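Local atomic coordinates of putative iron binding protein (Bordetella pertussis Tohama I, PDB entry 1Y9U), a protein that probably binds ferric iron through tyrosinate ligands in the periplasm, as the solute-binding component of a bacterial iron uptake system. Residues Ser138-Tyr143 and Gln311-Val316; Ile152-Ala157 and Lys296-Pro301. One frame throughout, in Å; residues are numbered along the deposited sequence.

Contact 1. Residues Ser138-Tyr143 and Gln311-Val316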
loop_
_atom_site.group_PDB
_atom_site.type_symbol
_atom_site.label_atom_id
_atom_site.label_comp_id
_atom_site.label_asym_id
_atom_site.label_seq_id
_atom_site.Cartn_x
_atom_site.Cartn_y
_atom_site.Cartn_z
ATOM N N SER A 138 -9.009 1.041 13.664
ATOM C CA SER A 138 -8.886 -0.279 14.288
ATOM C C SER A 138 -7.528 -0.907 14.079
ATOM O O SER A 138 -7.005 -0.948 12.960
ATOM C CB SER A 138 -9.942 -1.214 13.706
ATOM O OG SER A 138 -9.711 -2.546 14.087
ATOM N N GLY A 139 -6.956 -1.439 15.152
ATOM C CA GLY A 139 -5.716 -2.171 15.058
ATOM C C GLY A 139 -5.754 -3.433 14.212
ATOM O O GLY A 139 -4.711 -3.909 13.795
ATOM N N GLN A 140 -6.948 -3.954 13.972
ATOM C CA GLN A 140 -7.119 -5.130 13.123
ATOM C C GLN A 140 -7.255 -4.804 11.639
ATOM O O GLN A 140 -7.254 -5.716 10.794
ATOM C CB GLN A 140 -8.326 -5.966 13.590
ATOM C CG GLN A 140 -8.119 -6.665 14.942
ATOM C CD GLN A 140 -7.004 -7.720 14.931
ATOM O OE1 GLN A 140 -6.480 -8.103 13.888
ATOM N NE2 GLN A 140 -6.638 -8.177 16.119
ATOM N N HIS A 141 -7.340 -3.528 11.288
ATOM C CA HIS A 141 -7.403 -3.209 9.881
ATOM C C HIS A 141 -6.107 -3.640 9.204
ATOM O O HIS A 141 -5.045 -3.476 9.780
ATOM C CB HIS A 141 -7.625 -1.726 9.648
ATOM C CG HIS A 141 -7.907 -1.414 8.213
ATOM N ND1 HIS A 141 -6.902 -1.220 7.291
ATOM C CD2 HIS A 141 -9.071 -1.366 7.530
ATOM C CE1 HIS A 141 -7.447 -1.011 6.102
ATOM N NE2 HIS A 141 -8.758 -1.103 6.219
ATOM N N PRO A 142 -6.161 -4.207 7.996
ATOM C CA PRO A 142 -4.935 -4.571 7.281
ATOM C C PRO A 142 -3.820 -3.527 7.234
ATOM O O PRO A 142 -2.648 -3.891 7.245
ATOM C CB PRO A 142 -5.438 -4.915 5.894
ATOM C CG PRO A 142 -6.780 -5.484 6.149
ATOM C CD PRO A 142 -7.360 -4.666 7.271
ATOM N N TYR A 143 -4.152 -2.237 7.171
ATOM C CA TYR A 143 -3.095 -1.232 7.158
ATOM C C TYR A 143 -2.258 -1.301 8.425
ATOM O O TYR A 143 -1.046 -1.101 8.416
ATOM C CB TYR A 143 -3.688 0.163 7.070
ATOM C CG TYR A 143 -4.469 0.522 5.834
ATOM C CD1 TYR A 143 -5.334 1.621 5.846
ATOM C CD2 TYR A 143 -4.333 -0.178 4.655
ATOM C CE1 TYR A 143 -6.036 1.987 4.720
ATOM C CE2 TYR A 143 -5.036 0.178 3.529
ATOM C CZ TYR A 143 -5.888 1.259 3.574
ATOM O OH TYR A 143 -6.568 1.609 2.430
ATOM N N GLN A 311 0.630 -13.452 13.410
ATOM C CA GLN A 311 1.222 -13.138 14.707
ATOM C C GLN A 311 0.877 -11.699 15.134
ATOM O O GLN A 311 0.554 -11.434 16.283
ATOM C CB GLN A 311 2.749 -13.314 14.681
ATOM C CG GLN A 311 3.400 -13.254 16.075
ATOM C CD GLN A 311 4.899 -13.485 16.093
ATOM O OE1 GLN A 311 5.503 -13.816 15.070
ATOM N NE2 GLN A 311 5.505 -13.290 17.254
ATOM N N ALA A 312 0.921 -10.778 14.180
ATOM C CA ALA A 312 0.621 -9.382 14.430
ATOM C C ALA A 312 -0.829 -9.210 14.843
ATOM O O ALA A 312 -1.108 -8.512 15.804
ATOM C CB ALA A 312 0.913 -8.567 13.174
ATOM N N SER A 313 -1.761 -9.824 14.109
ATOM C CA SER A 313 -3.173 -9.745 14.412
ATOM C C SER A 313 -3.458 -10.301 15.817
ATOM O O SER A 313 -4.281 -9.772 16.580
ATOM C CB SER A 313 -4.012 -10.507 13.379
ATOM O OG SER A 313 -5.382 -10.515 13.713
ATOM N N GLU A 314 -2.777 -11.390 16.143
ATOM C CA GLU A 314 -2.988 -12.018 17.442
ATOM C C GLU A 314 -2.445 -11.125 18.555
ATOM O O GLU A 314 -3.050 -11.071 19.634
ATOM C CB GLU A 314 -2.455 -13.458 17.448
ATOM C CG GLU A 314 -3.386 -14.355 16.636
ATOM C CD GLU A 314 -2.833 -15.719 16.227
ATOM O OE1 GLU A 314 -1.698 -16.081 16.605
ATOM O OE2 GLU A 314 -3.575 -16.436 15.511
ATOM N N LEU A 315 -1.352 -10.399 18.304
ATOM C CA LEU A 315 -0.818 -9.461 19.301
ATOM C C LEU A 315 -1.783 -8.285 19.518
ATOM O O LEU A 315 -2.020 -7.843 20.633
ATOM C CB LEU A 315 0.554 -8.928 18.900
ATOM C CG LEU A 315 1.842 -9.589 19.360
ATOM C CD1 LEU A 315 2.993 -8.683 18.988
ATOM C CD2 LEU A 315 1.851 -9.900 20.857
ATOM N N VAL A 316 -2.344 -7.757 18.444
ATOM C CA VAL A 316 -3.315 -6.690 18.546
ATOM C C VAL A 316 -4.495 -7.116 19.426
ATOM O O VAL A 316 -4.947 -6.358 20.288
ATOM C CB VAL A 316 -3.770 -6.256 17.123
ATOM C CG1 VAL A 316 -5.022 -5.371 17.178
ATOM C CG2 VAL A 316 -2.636 -5.543 16.371
#
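Q140 reaches from the loop ahead of helix 142-155 to helix 303-318, where its amide grips S313. From CB, the chain leaves beside the backbone N, with CG anti to the carbonyl carbon (chi1 -69°), and bends at chi2. Q140 CG lies 4.0 Å from V316 CG1, and NE2 also touches that methyl as the side chains run alongside, pointing opposite ways. At the tip, Q140 OE1 accepts from S313 OG at 2.7 Å, the hydroxyl tilted 22° from the carbonyl plane. Q140 NE2 donates to S313 O over 2.9 Å, nearly straight at 164°, with S313 O close to the Q140 amide plane. Two bonds to one residue fix the amide's rotation; glutamine suits by both donating and accepting. With no side chain, G139 brings its backbone up to V316, its C 3.6 Å from V316 CG1; the branched, apolar valine offers methyls to this backbone and to the Q140 stem. Behind it, Q140 N donates to S138 OG in an ST turn, a hydroxyl also bonded to D322. H141 N-caps the helix that carries the iron ligand Y143. The chemistry is neutral and directional: an uncharged amide matched to serine ties loop to helix without a salt bridge.

Contact 2. Residues Ile152-Ala157 and Lys296-Pro301; sequences IAHDGA and KVDTLP
The imidazole of H154, near the end of helix 142-155, meets the loop 296-301 at D298 and L300. The carboxylate of D298 approaches the ring at its edge, the two planes 21° apart, though its closeness to H154 CE1 is too short to be trusted. H154 NE2 and D298 OD1 are 3.1 Å apart. Over one ring face lies L300 CD1, offset toward the rim, and L300 CB is 4.0 Å from H154 NE2. L300 CD1 also stands 4.0 Å from A153 CB; the leucine thus packs against two successive helix residues, alanine offering it a single methyl. Outward from this shell, D298 is held by its own loop: CG anti to the backbone N (chi1 -169°) carries the D298 carboxylate toward the histidine, and D298 OD1 accepts from L300 N at 3.1 Å, met from above the carboxylate plane. A water bound to T299 OG1 lies at a weak 3.5 Å from H154 NE2. F227 meets the histidine ring at an angle, and D298 shares backbone hydrogen bonds with T235. The bond from L300 N to D298 OD1 closes an Asx turn, placing an acid and a leucine beside a helix end, in a loop leading into helix 303-318.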
loop_
_atom_site.group_PDB
_atom_site.type_symbol
_atom_site.label_atom_id
_atom_site.label_comp_id
_atom_site.label_asym_id
_atom_site.label_seq_id
_atom_site.Cartn_x
_atom_site.Cartn_y
_atom_site.Cartn_z
ATOM N N ILE A 152 7.337 -6.566 14.207
ATOM C CA ILE A 152 7.821 -7.847 14.771
ATOM C C ILE A 152 9.090 -8.263 14.035
ATOM O O ILE A 152 10.076 -8.663 14.646
ATOM C CB ILE A 152 6.756 -8.948 14.696
ATOM C CG1 ILE A 152 5.517 -8.560 15.516
ATOM C CG2 ILE A 152 7.324 -10.285 15.184
ATOM C CD1 ILE A 152 4.338 -9.439 15.307
ATOM N N ALA A 153 9.072 -8.168 12.706
ATOM C CA ALA A 153 10.227 -8.559 11.905
ATOM C C ALA A 153 11.487 -7.788 12.290
ATOM O O ALA A 153 12.587 -8.357 12.358
ATOM C CB ALA A 153 9.936 -8.365 10.431
ATOM N N HIS A 154 11.342 -6.502 12.567
ATOM C CA HIS A 154 12.463 -5.644 12.904
ATOM C C HIS A 154 12.903 -5.792 14.364
ATOM O O HIS A 154 14.094 -5.946 14.655
ATOM C CB HIS A 154 12.097 -4.181 12.682
ATOM C CG HIS A 154 12.210 -3.748 11.259
ATOM N ND1 HIS A 154 11.168 -3.201 10.544
ATOM C CD2 HIS A 154 13.278 -3.756 10.425
ATOM C CE1 HIS A 154 11.596 -2.913 9.323
ATOM N NE2 HIS A 154 12.873 -3.225 9.232
ATOM N N ASP A 155 11.929 -5.741 15.271
ATOM C CA ASP A 155 12.189 -5.462 16.682
ATOM C C ASP A 155 11.773 -6.569 17.637
ATOM O O ASP A 155 12.113 -6.505 18.830
ATOM C CB ASP A 155 11.482 -4.171 17.083
ATOM C CG ASP A 155 12.004 -2.961 16.335
ATOM O OD1 ASP A 155 13.181 -2.933 15.956
ATOM O OD2 ASP A 155 11.279 -1.977 16.078
ATOM N N GLY A 156 11.059 -7.561 17.126
ATOM C CA GLY A 156 10.622 -8.717 17.899
ATOM C C GLY A 156 9.265 -8.523 18.558
ATOM O O GLY A 156 8.777 -7.410 18.685
ATOM N N ALA A 157 8.657 -9.625 18.979
ATOM C CA ALA A 157 7.311 -9.644 19.541
ATOM C C ALA A 157 7.191 -8.887 20.883
ATOM O O ALA A 157 6.187 -8.242 21.129
ATOM C CB ALA A 157 6.837 -11.085 19.708
ATOM N N LYS A 296 12.381 7.422 2.241
ATOM C CA LYS A 296 13.302 6.321 2.479
ATOM C C LYS A 296 12.418 5.113 2.732
ATOM O O LYS A 296 11.656 5.077 3.696
ATOM C CB LYS A 296 14.212 6.608 3.687
ATOM C CG LYS A 296 15.302 5.587 3.943
ATOM C CD LYS A 296 16.272 5.430 2.780
ATOM C CE LYS A 296 17.628 4.841 3.213
ATOM N NZ LYS A 296 18.062 3.693 2.341
ATOM N N VAL A 297 12.491 4.141 1.842
ATOM C CA VAL A 297 11.669 2.943 1.935
ATOM C C VAL A 297 12.366 1.907 2.802
ATOM O O VAL A 297 13.554 1.657 2.638
ATOM C CB VAL A 297 11.397 2.336 0.537
ATOM C CG1 VAL A 297 10.612 1.065 0.642
ATOM C CG2 VAL A 297 10.708 3.341 -0.367
ATOM N N ASP A 298 11.630 1.317 3.741
ATOM C CA ASP A 298 12.152 0.227 4.551
ATOM C C ASP A 298 12.806 -0.816 3.651
ATOM O O ASP A 298 12.198 -1.261 2.678
ATOM C CB ASP A 298 10.987 -0.345 5.355
ATOM C CG ASP A 298 11.402 -1.302 6.425
ATOM O OD1 ASP A 298 12.601 -1.652 6.557
ATOM O OD2 ASP A 298 10.532 -1.772 7.187
ATOM N N THR A 299 14.042 -1.213 3.983
ATOM C CA THR A 299 14.718 -2.265 3.211
ATOM C C THR A 299 14.155 -3.661 3.441
ATOM O O THR A 299 14.453 -4.592 2.691
ATOM C CB THR A 299 16.221 -2.291 3.482
ATOM O OG1 THR A 299 16.459 -2.438 4.890
ATOM C CG2 THR A 299 16.895 -0.989 3.056
ATOM N N LEU A 300 13.321 -3.813 4.470
ATOM C CA LEU A 300 12.679 -5.079 4.766
ATOM C C LEU A 300 12.021 -5.660 3.506
ATOM O O LEU A 300 11.295 -4.948 2.800
ATOM C CB LEU A 300 11.606 -4.863 5.846
ATOM C CG LEU A 300 10.948 -6.112 6.399
ATOM C CD1 LEU A 300 11.919 -6.821 7.352
ATOM C CD2 LEU A 300 9.663 -5.791 7.144
ATOM N N PRO A 301 12.241 -6.927 3.188
ATOM C CA PRO A 301 11.435 -7.574 2.157
ATOM C C PRO A 301 9.968 -7.537 2.553
ATOM O O PRO A 301 9.630 -7.935 3.660
ATOM C CB PRO A 301 11.987 -9.007 2.125
ATOM C CG PRO A 301 13.347 -8.880 2.673
ATOM C CD PRO A 301 13.273 -7.830 3.735
HETATM O O HOH W 1 15.368 -4.204 7.053
#

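How the contacts relate
Both contacts use helix 142-155, contact 1 in the loop just before its N-terminal end and contact 2 near its C-terminal end, with centres about 16 Å apart. Each is partly buried rather than deep core. Helix 303-318 supplies one side of contact 1, whereas the loop leading into it supplies one side of contact 2. Between them helices 142-155 and 303-318 pack directly, A312 CA lying 3.8 Å from I152 CD1; helix 303-318 also packs on helix 157-170, where Q311 and L315 touch A157. Contact 1 relies on neutral hydrogen bonds, contact 2 on an acid beside an imidazole with aliphatic packing. Only contact 1 includes an iron ligand, Y143, although its touching residues lie away from the metal site.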